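Local structure of metallo-beta-lactamase (Serratia marcescens, 6K4X) at residues Q49-A52 / A53-A57; D76-G79 / G80-A83; G105-P108 / K109-Q113; P190-V193 / A194-G198. The protein hydrolyses the amide bond of beta-lactam antibiotics with zinc ions in its active site, as a subclass B3 metallo-beta-lactamase. All coordinates share one frame; numbering follows the deposited sequence. Where two conformers were deposited one is given.

Contact 1 (Q49-A52 / A53-A57)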
loop_
_atom_site.group_PDB
_atom_site.type_symbol
_atom_site.label_atom_id
_atom_site.label_comp_id
_atom_site.label_asym_id
_atom_site.label_seq_id
_atom_site.Cartn_x
_atom_site.Cartn_y
_atom_site.Cartn_z
ATOM N N GLN A 49 -1.853 -7.388 -15.056
ATOM C CA GLN A 49 -2.731 -8.374 -15.714
ATOM C C GLN A 49 -3.315 -9.343 -14.685
ATOM O O GLN A 49 -4.430 -9.853 -14.883
ATOM C CB GLN A 49 -1.970 -9.138 -16.806
ATOM C CG GLN A 49 -1.359 -8.221 -17.856
ATOM C CD GLN A 49 -2.334 -7.211 -18.412
ATOM O OE1 GLN A 49 -2.045 -6.011 -18.504
ATOM N NE2 GLN A 49 -3.510 -7.683 -18.788
ATOM N N VAL A 50 -2.551 -9.635 -13.626
ATOM C CA VAL A 50 -3.025 -10.454 -12.526
ATOM C C VAL A 50 -4.120 -9.717 -11.746
ATOM O O VAL A 50 -5.185 -10.286 -11.483
ATOM C CB VAL A 50 -1.840 -10.887 -11.644
ATOM C CG1 VAL A 50 -2.285 -11.555 -10.372
ATOM C CG2 VAL A 50 -0.864 -11.774 -12.405
ATOM N N VAL A 51 -3.852 -8.463 -11.367
ATOM C CA VAL A 51 -4.810 -7.693 -10.619
ATOM C C VAL A 51 -6.127 -7.562 -11.397
ATOM O O VAL A 51 -7.200 -7.709 -10.846
ATOM C CB VAL A 51 -4.241 -6.314 -10.271
ATOM C CG1 VAL A 51 -5.283 -5.423 -9.628
ATOM C CG2 VAL A 51 -3.016 -6.426 -9.395
ATOM N N ALA A 52 -6.038 -7.271 -12.703
ATOM C CA ALA A 52 -7.235 -7.110 -13.515
ATOM C C ALA A 52 -8.065 -8.394 -13.531
ATOM O O ALA A 52 -9.295 -8.343 -13.349
ATOM C CB ALA A 52 -6.859 -6.666 -14.906
ATOM N N ALA A 53 -7.405 -9.528 -13.780
ATOM C CA ALA A 53 -8.109 -10.794 -13.807
ATOM C C ALA A 53 -8.711 -11.100 -12.433
ATOM O O ALA A 53 -9.803 -11.673 -12.325
ATOM C CB ALA A 53 -7.169 -11.884 -14.247
ATOM N N ASN A 54 -7.990 -10.738 -11.367
ATOM C CA ASN A 54 -8.425 -11.002 -10.027
ATOM C C ASN A 54 -9.699 -10.213 -9.704
ATOM O O ASN A 54 -10.603 -10.731 -9.053
ATOM C CB ASN A 54 -7.303 -10.715 -9.034
ATOM C CG ASN A 54 -6.201 -11.754 -9.030
ATOM O OD1 ASN A 54 -6.357 -12.850 -9.586
ATOM N ND2 ASN A 54 -5.100 -11.452 -8.358
ATOM N N ILE A 55 -9.744 -8.945 -10.112
ATOM C CA ILE A 55 -10.923 -8.140 -9.865
ATOM C C ILE A 55 -12.119 -8.788 -10.566
ATOM O O ILE A 55 -13.206 -8.894 -9.989
ATOM C CB ILE A 55 -10.677 -6.698 -10.343
ATOM C CG1 ILE A 55 -9.651 -6.000 -9.448
ATOM C CG2 ILE A 55 -11.978 -5.923 -10.429
ATOM C CD1 ILE A 55 -9.130 -4.708 -10.003
ATOM N N ARG A 56 -11.937 -9.195 -11.821
ATOM C CA ARG A 56 -13.024 -9.856 -12.553
ATOM C C ARG A 56 -13.416 -11.170 -11.857
ATOM O O ARG A 56 -14.598 -11.509 -11.788
ATOM C CB ARG A 56 -12.641 -10.056 -14.022
ATOM C CG ARG A 56 -12.461 -8.753 -14.792
ATOM C CD ARG A 56 -12.323 -8.992 -16.283
ATOM N NE ARG A 56 -11.224 -9.873 -16.663
ATOM C CZ ARG A 56 -10.002 -9.470 -16.992
ATOM N NH1 ARG A 56 -9.771 -8.181 -17.171
ATOM N NH2 ARG A 56 -9.017 -10.345 -17.162
ATOM N N ALA A 57 -12.437 -11.917 -11.362
ATOM C CA ALA A 57 -12.727 -13.193 -10.701
ATOM C C ALA A 57 -13.569 -12.988 -9.438
ATOM O O ALA A 57 -14.287 -13.900 -9.031
ATOM C CB ALA A 57 -11.443 -13.929 -10.401
HETATM O O HOH W 1 -6.028 -9.701 -17.183
#

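Contact 2 (D76-G79 / G80-A83). With ZN (zinc ion), chain C; D0U (4-azanyl-2-sulfanyl-benzoic acid), chain E.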
loop_
_atom_site.group_PDB
_atom_site.type_symbol
_atom_site.label_atom_id
_atom_site.label_comp_id
_atom_site.label_asym_id
_atom_site.label_seq_id
_atom_site.Cartn_x
_atom_site.Cartn_y
_atom_site.Cartn_z
ATOM N N ASP A 76 7.467 -2.037 -7.658
ATOM C CA ASP A 76 6.777 -3.211 -7.149
ATOM C C ASP A 76 5.325 -2.921 -6.736
ATOM O O ASP A 76 4.499 -3.830 -6.809
ATOM C CB ASP A 76 7.558 -3.878 -6.023
ATOM C CG ASP A 76 7.929 -3.026 -4.827
ATOM O OD1 ASP A 76 8.107 -1.799 -4.990
ATOM O OD2 ASP A 76 8.073 -3.622 -3.735
ATOM N N HIS A 77 5.040 -1.707 -6.251
ATOM C CA HIS A 77 3.682 -1.368 -5.816
ATOM C C HIS A 77 2.922 -0.602 -6.893
ATOM O O HIS A 77 1.679 -0.660 -6.953
ATOM C CB HIS A 77 3.724 -0.536 -4.536
ATOM C CG HIS A 77 4.551 -1.193 -3.488
ATOM N ND1 HIS A 77 4.110 -2.281 -2.746
ATOM C CD2 HIS A 77 5.844 -0.998 -3.152
ATOM C CE1 HIS A 77 5.118 -2.686 -1.983
ATOM N NE2 HIS A 77 6.197 -1.946 -2.222
ATOM N N ALA A 78 3.648 0.225 -7.647
ATOM C CA ALA A 78 3.074 1.225 -8.559
ATOM C C ALA A 78 3.285 0.864 -10.030
ATOM O O ALA A 78 2.711 1.513 -10.902
ATOM C CB ALA A 78 3.660 2.597 -8.314
ATOM N N GLY A 79 4.102 -0.145 -10.322
ATOM C CA GLY A 79 4.417 -0.455 -11.703
ATOM C C GLY A 79 3.199 -0.791 -12.531
ATOM O O GLY A 79 3.211 -0.549 -13.747
ATOM N N GLY A 80 2.160 -1.354 -11.904
ATOM C CA GLY A 80 0.956 -1.736 -12.593
ATOM C C GLY A 80 -0.108 -0.656 -12.630
ATOM O O GLY A 80 -1.167 -0.873 -13.225
ATOM N N ILE A 81 0.108 0.467 -11.943
ATOM C CA ILE A 81 -0.923 1.460 -11.830
ATOM C C ILE A 81 -1.296 2.039 -13.191
ATOM O O ILE A 81 -2.472 2.219 -13.466
ATOM C CB ILE A 81 -0.567 2.555 -10.811
ATOM C CG1 ILE A 81 -0.610 1.940 -9.408
ATOM C CG2 ILE A 81 -1.514 3.745 -10.963
ATOM C CD1 ILE A 81 -0.222 2.874 -8.300
ATOM N N SER A 82 -0.302 2.345 -14.026
ATOM C CA SER A 82 -0.613 2.997 -15.293
ATOM C C SER A 82 -1.546 2.128 -16.137
ATOM O O SER A 82 -2.520 2.597 -16.719
ATOM C CB SER A 82 0.647 3.317 -16.035
ATOM O OG SER A 82 0.355 3.891 -17.305
ATOM N N ALA A 83 -1.220 0.840 -16.214
ATOM C CA ALA A 83 -2.015 -0.094 -16.986
ATOM C C ALA A 83 -3.422 -0.204 -16.392
ATOM O O ALA A 83 -4.422 -0.238 -17.119
ATOM C CB ALA A 83 -1.353 -1.445 -17.077
HETATM ZN ZN ZN C . 8.100 -2.592 -1.945
HETATM O O2 D0U E . 8.511 -1.645 0.075
HETATM C C7 D0U E . 9.540 -1.918 0.731
HETATM O O1 D0U E . 9.527 -2.003 1.994
HETATM C C3 D0U E . 10.847 -2.139 0.057
HETATM C C2 D0U E . 11.877 -2.690 0.868
HETATM C C4 D0U E . 11.092 -1.851 -1.297
HETATM S S1 D0U E . 10.004 -1.300 -2.491
HETATM C C5 D0U E . 12.399 -2.096 -1.776
HETATM C C6 D0U E . 13.418 -2.620 -0.978
HETATM N N1 D0U E . 14.679 -2.881 -1.499
HETATM C C1 D0U E . 13.138 -2.931 0.322
HETATM O O HOH W 2 2.374 2.826 -13.219
HETATM O O HOH W 3 1.398 -0.218 -15.816
#

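Contact 3 (G105-P108 / K109-Q113). With D0U (4-azanyl-2-sulfanyl-benzoic acid), chain E.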
loop_
_atom_site.group_PDB
_atom_site.type_symbol
_atom_site.label_atom_id
_atom_site.label_comp_id
_atom_site.label_asym_id
_atom_site.label_seq_id
_atom_site.Cartn_x
_atom_site.Cartn_y
_atom_site.Cartn_z
ATOM N N GLY A 105 7.201 7.763 -13.761
ATOM C CA GLY A 105 7.767 6.464 -13.451
ATOM C C GLY A 105 9.233 6.494 -13.081
ATOM O O GLY A 105 9.874 5.458 -13.107
ATOM N N VAL A 106 9.740 7.655 -12.658
ATOM C CA VAL A 106 11.139 7.830 -12.300
ATOM C C VAL A 106 11.199 8.472 -10.912
ATOM O O VAL A 106 10.686 9.561 -10.705
ATOM C CB VAL A 106 11.892 8.721 -13.300
ATOM C CG1 VAL A 106 13.350 8.873 -12.906
ATOM C CG2 VAL A 106 11.755 8.219 -14.732
ATOM N N SER A 107 11.822 7.777 -9.963
ATOM C CA SER A 107 11.973 8.275 -8.607
ATOM C C SER A 107 13.077 9.327 -8.542
ATOM O O SER A 107 14.098 9.197 -9.216
ATOM C CB SER A 107 12.281 7.161 -7.636
ATOM O OG SER A 107 11.166 6.318 -7.405
ATOM N N PRO A 108 12.920 10.367 -7.708
ATOM C CA PRO A 108 13.860 11.476 -7.640
ATOM C C PRO A 108 15.008 11.219 -6.669
ATOM O O PRO A 108 14.991 10.278 -5.873
ATOM C CB PRO A 108 12.986 12.608 -7.088
ATOM C CG PRO A 108 12.025 11.902 -6.166
ATOM C CD PRO A 108 11.733 10.593 -6.874
ATOM N N LYS A 109 15.967 12.154 -6.697
ATOM C CA LYS A 109 17.231 11.974 -5.989
ATOM C C LYS A 109 17.043 12.038 -4.474
ATOM O O LYS A 109 17.894 11.542 -3.702
ATOM C CB LYS A 109 18.265 12.985 -6.484
ATOM C CG LYS A 109 17.921 14.438 -6.243
ATOM C CD LYS A 109 18.971 15.346 -6.836
ATOM C CE LYS A 109 18.623 16.811 -6.717
ATOM N NZ LYS A 109 19.680 17.632 -7.358
ATOM N N SER A 110 15.924 12.548 -3.985
ATOM C CA SER A 110 15.629 12.540 -2.555
ATOM C C SER A 110 15.381 11.119 -2.038
ATOM O O SER A 110 15.422 10.893 -0.842
ATOM C CB SER A 110 14.431 13.409 -2.239
ATOM O OG SER A 110 13.330 13.047 -3.053
ATOM N N ASP A 111 15.023 10.184 -2.931
ATOM C CA ASP A 111 14.704 8.817 -2.493
ATOM C C ASP A 111 15.988 8.153 -2.025
ATOM O O ASP A 111 16.968 8.146 -2.759
ATOM C CB ASP A 111 14.060 8.058 -3.644
ATOM C CG ASP A 111 13.466 6.717 -3.255
ATOM O OD1 ASP A 111 14.165 5.906 -2.627
ATOM O OD2 ASP A 111 12.294 6.502 -3.610
ATOM N N PRO A 112 16.046 7.585 -0.803
ATOM C CA PRO A 112 17.265 6.911 -0.359
ATOM C C PRO A 112 17.770 5.835 -1.326
ATOM O O PRO A 112 18.970 5.591 -1.375
ATOM C CB PRO A 112 16.851 6.286 0.974
ATOM C CG PRO A 112 15.773 7.227 1.494
ATOM C CD PRO A 112 15.019 7.639 0.251
ATOM N N GLN A 113 16.872 5.192 -2.084
ATOM C CA GLN A 113 17.276 4.183 -3.048
ATOM C C GLN A 113 17.702 4.765 -4.396
ATOM O O GLN A 113 18.093 3.996 -5.284
ATOM C CB GLN A 113 16.161 3.157 -3.235
ATOM C CG GLN A 113 15.943 2.278 -2.023
ATOM C CD GLN A 113 14.874 1.254 -2.302
ATOM O OE1 GLN A 113 15.128 0.230 -2.937
ATOM N NE2 GLN A 113 13.643 1.524 -1.903
HETATM O O2 D0U E . 8.511 -1.645 0.075
HETATM C C7 D0U E . 9.540 -1.918 0.731
HETATM O O1 D0U E . 9.527 -2.003 1.994
HETATM C C3 D0U E . 10.847 -2.139 0.057
HETATM C C2 D0U E . 11.877 -2.690 0.868
HETATM C C4 D0U E . 11.092 -1.851 -1.297
HETATM S S1 D0U E . 10.004 -1.300 -2.491
HETATM C C5 D0U E . 12.399 -2.096 -1.776
HETATM C C6 D0U E . 13.418 -2.620 -0.978
HETATM N N1 D0U E . 14.679 -2.881 -1.499
HETATM C C1 D0U E . 13.138 -2.931 0.322
HETATM O O HOH W 4 10.000 7.354 -5.244
#

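Contact 4 (P190-V193 / A194-G198)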
loop_
_atom_site.group_PDB
_atom_site.type_symbol
_atom_site.label_atom_id
_atom_site.label_comp_id
_atom_site.label_asym_id
_atom_site.label_seq_id
_atom_site.Cartn_x
_atom_site.Cartn_y
_atom_site.Cartn_z
ATOM N N PRO A 190 18.695 14.240 7.811
ATOM C CA PRO A 190 17.813 14.323 8.962
ATOM C C PRO A 190 16.327 14.382 8.605
ATOM O O PRO A 190 15.521 13.972 9.408
ATOM C CB PRO A 190 18.300 15.608 9.642
ATOM C CG PRO A 190 18.857 16.432 8.527
ATOM C CD PRO A 190 19.594 15.401 7.699
ATOM N N GLU A 191 15.993 14.919 7.435
ATOM C CA GLU A 191 14.593 14.983 7.073
ATOM C C GLU A 191 14.024 13.564 6.880
ATOM O O GLU A 191 12.898 13.299 7.266
ATOM C CB GLU A 191 14.414 15.826 5.817
ATOM C CG GLU A 191 14.701 17.298 6.044
ATOM C CD GLU A 191 14.978 18.092 4.778
ATOM O OE1 GLU A 191 14.015 18.544 4.199
ATOM O OE2 GLU A 191 16.145 18.212 4.371
ATOM N N VAL A 192 14.791 12.684 6.236
ATOM C CA VAL A 192 14.311 11.337 6.024
ATOM C C VAL A 192 14.176 10.618 7.368
ATOM O O VAL A 192 13.184 9.921 7.596
ATOM C CB VAL A 192 15.211 10.577 5.033
ATOM C CG1 VAL A 192 14.939 9.077 5.030
ATOM C CG2 VAL A 192 15.039 11.138 3.631
ATOM N N VAL A 193 15.191 10.732 8.234
ATOM C CA VAL A 193 15.120 10.107 9.539
ATOM C C VAL A 193 13.906 10.613 10.328
ATOM O O VAL A 193 13.193 9.809 10.919
ATOM C CB VAL A 193 16.448 10.283 10.295
ATOM C CG1 VAL A 193 16.326 9.840 11.740
ATOM C CG2 VAL A 193 17.587 9.537 9.608
ATOM N N ALA A 194 13.707 11.938 10.340
ATOM C CA ALA A 194 12.586 12.477 11.075
ATOM C C ALA A 194 11.268 11.988 10.476
ATOM O O ALA A 194 10.296 11.742 11.211
ATOM C CB ALA A 194 12.676 13.981 11.116
ATOM N N SER A 195 11.199 11.902 9.150
ATOM C CA SER A 195 9.961 11.458 8.496
ATOM C C SER A 195 9.639 10.013 8.873
ATOM O O SER A 195 8.499 9.701 9.237
ATOM C CB SER A 195 10.076 11.588 7.015
ATOM O OG SER A 195 9.979 12.935 6.609
ATOM N N LEU A 196 10.647 9.160 8.817
ATOM C CA LEU A 196 10.457 7.766 9.195
ATOM C C LEU A 196 9.947 7.694 10.638
ATOM O O LEU A 196 9.002 6.968 10.958
ATOM C CB LEU A 196 11.777 7.000 9.078
ATOM C CG LEU A 196 12.150 6.522 7.669
ATOM C CD1 LEU A 196 13.581 6.048 7.651
ATOM C CD2 LEU A 196 11.207 5.445 7.154
ATOM N N ARG A 197 10.593 8.442 11.543
ATOM C CA ARG A 197 10.218 8.363 12.957
ATOM C C ARG A 197 8.801 8.872 13.167
ATOM O O ARG A 197 8.045 8.279 13.957
ATOM C CB ARG A 197 11.224 9.110 13.825
ATOM C CG ARG A 197 12.536 8.356 13.926
ATOM C CD ARG A 197 13.570 9.146 14.684
ATOM N NE ARG A 197 14.728 8.310 14.924
ATOM C CZ ARG A 197 15.927 8.743 15.309
ATOM N NH1 ARG A 197 16.880 7.856 15.569
ATOM N NH2 ARG A 197 16.159 10.040 15.428
ATOM N N GLY A 198 8.421 9.951 12.491
ATOM C CA GLY A 198 7.047 10.418 12.585
ATOM C C GLY A 198 6.061 9.375 12.071
ATOM O O GLY A 198 4.957 9.231 12.596
#

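Contact 1 (Q49-A52 / A53-A57)
Gln-49 reaches Ala-53 through its carbonyl oxygen, which takes the N-H of Ala-53 at 3.2 Å. In the conformer given for Arg-56, a water accepts from Arg-56 NH2 at 3.1 Å and donates to Gln-49 O, which would tie the arginine back to the helix two turns earlier. One residue on, Val-50 O accepts from Asn-54 N, and the two side chains lie alongside each other, CG1 of Val-50 meeting ND2 of Asn-54 at 3.5 Å. ND2 makes no hydrogen bond to Val-50; it donates to the carbonyl of Val-21, a likely reason for an asparagine at this buried place.

These turns belong to helix 47-57, the crossover of a beta-alpha-beta unit between strands 37-40 and 65-69, and the side carrying Val-51, Ala-52 and Ile-55 is apolar. Val-51 is buried there; its CG1, anti to the backbone N (chi1 173°), slants across to CD1 of Ile-55 at 3.9 Å, while Thr-43 touches Val-51 and Leu-62 touches Ile-55. Ala-52 is small enough for Met-84 and Leu-87 of helix 81-88 to lie against its CB. Its carbonyl oxygen accepts from Arg-56 N with an N-H...O angle of 168°. In the same arginine conformer, bent at chi3 (-58°), the guanidinium lies with Ala-52 O 3.8 Å above its centre.

Contact 2 (D76-G79 / G80-A83)
Ala-78 meets Ile-81 both through the backbone and through side chains. The one direct hydrogen bond between 76-79 and 80-83 runs from Ile-81 N to Ala-78 O, 3.0 Å long with an N-H...O angle of 161°; the chain turns through Gly-79 and Gly-80.

Two waters extend this bonding. One donates to Ala-78 O and accepts from Ser-82 N, so that carbonyl is gripped twice; the other water lies 2.8 Å from Gly-79 O, to which it donates, and accepts from Ala-83 N.

Apolar contact comes from the Ile-81 CD1 methyl, which lies 3.9 Å from Ala-78 CB. A methyl suffices at Ala-78, and the longer isoleucine fills the buried ground beside it.

Metal coordination occupies the other end. Asp-76 and His-77 end the HxHxDH motif of the superfamily, which also holds His-72 and His-74. Asp-76 OD2 binds the zinc at 2.1 Å and His-77 NE2 at 2.0 Å, and His-215 completes the protein ligands. The inhibitor adds carboxylate O2 and its sulfur S1, probably a thiolate. Asp-76 CG stands between backbone N and carbonyl carbon (chi1 56°), which swings the carboxylate to the metal.

Helix 75-78 thus carries two of this zinc's ligands and is followed, across the two glycines, by helix 81-88, while backbone bonds of His-77 to Gly-42 and Gly-80 to Thr-43 fasten the junction to the chain following strand 37-40.

Contact 3 (G105-P108 / K109-Q113)
Asp-111 faces back toward Ser-107 and Pro-108 across a type I beta turn, and its side chain can be followed outward from the backbone. The turn is closed by Asp-111 N, which donates to Pro-108 O at 2.9 Å with an N-H...O angle of 162°. CB of Asp-111 lies 3.3 Å from that same oxygen, Pro-108 O. CG is anti to the backbone N (chi1 -170°), which sends the carboxylate away from the turn and towards the zinc site.

There its two oxygens part company. OD1 offers its anti lone pair to Gln-113 N at 2.9 Å, forming an Asx turn that folds the chain through Pro-112, a residue with no N-H to give. OD2 accepts from His-74 NE2 and from a water at 2.9 Å; that water is also 2.7 Å from Ser-107 OG, so it bridges a serine and an aspartate whose nearest side-chain oxygens, Ser-107 OG and Asp-111 OD2, stand 4.0 Å apart. Ser-110 OG lies against Pro-108 CG at 3.6 Å.

Beyond the Asx turn the Gln-113 side chain is extended, and its OE1 comes within 3.5 Å of N1 of the bound inhibitor, beside the pocket wall formed with Val-179.

The chemistry is that of a second shell: a buried carboxylate, held by backbone and water, accepts from the far side of a zinc-binding imidazole. It probably helps fix the orientation of His-74 and makes that ring a stronger electron donor to the metal, while the same aspartate sets the course of the chain to Gln-113.

Contact 4 (P190-V193 / A194-G198)
Helix 190-205 is the crossover of a beta-alpha-beta unit between strands 166-173 and 210-213, and Pro-190 to Gly-198 form its opening turns. A proline suits the first turn, where its missing N-H costs no helical bond, yet its carbonyl oxygen still accepts from Ala-194 N at 2.9 Å.

The next carbonyl, that of Glu-191, takes Ser-195 N at 2.9 Å. Ser-195 OG, set beside its own backbone N (chi1 -75°), also lies 3.0 Å from Glu-191 O; a hydrogen bond there is possible, but another acceptor is within reach of the same proton.

On the inward side Val-192 O accepts from Leu-196 N with an N-H...O angle of 169°, and CG1 of Val-192 approaches CD1 of Leu-196 at 4.2 Å. Tyr-184 and Phe-186 pack on this valine, while Leu-196, which is buried, reaches Ala-178 in a loop and Leu-253 of helix 241-260.

Val-193 and Arg-197 run side by side, pointing the same way. Extended from CG to NE (chi3 172°), the arginine chain carries the guanidinium alongside the valine: Val-193 CG1 lies 3.6 Å above one face of that plane, offset toward its rim, with Arg-197 NH2 the nearest atom at 3.7 Å. NH1 forms a salt bridge with Glu-254 of helix 241-260.

The arginine therefore uses both of its natures. Its CD and one guanidinium face lie against Val-193, its side chain also touches Leu-253 and Leu-257, and the charge at its tip is met by a carboxylate, which probably offsets much of it as the two helices are pinned together.

Overall arrangement
All four contacts are local and follow one another along the chain; none nests within or crosses another. Contact 1 lies on the helix joining strands 37-40 and 65-69 of the seven-stranded sheet. Contact 2 comes after strand 65-69 and closes the turn between two short helices at the zinc site, its nearest atoms about 5 Å from contact 1. Contact 3 closes a turn in the loop between helix 99-104 and strand 126-129, and it shares the bound inhibitor with contact 2. Contact 4 returns to a crossover helix, now of the five-stranded sheet, on the opposite side of the chain's centre from contact 1. Pro-112 CG packs on Val-192 CG1 at 4.1 Å, joining contacts 3 and 4.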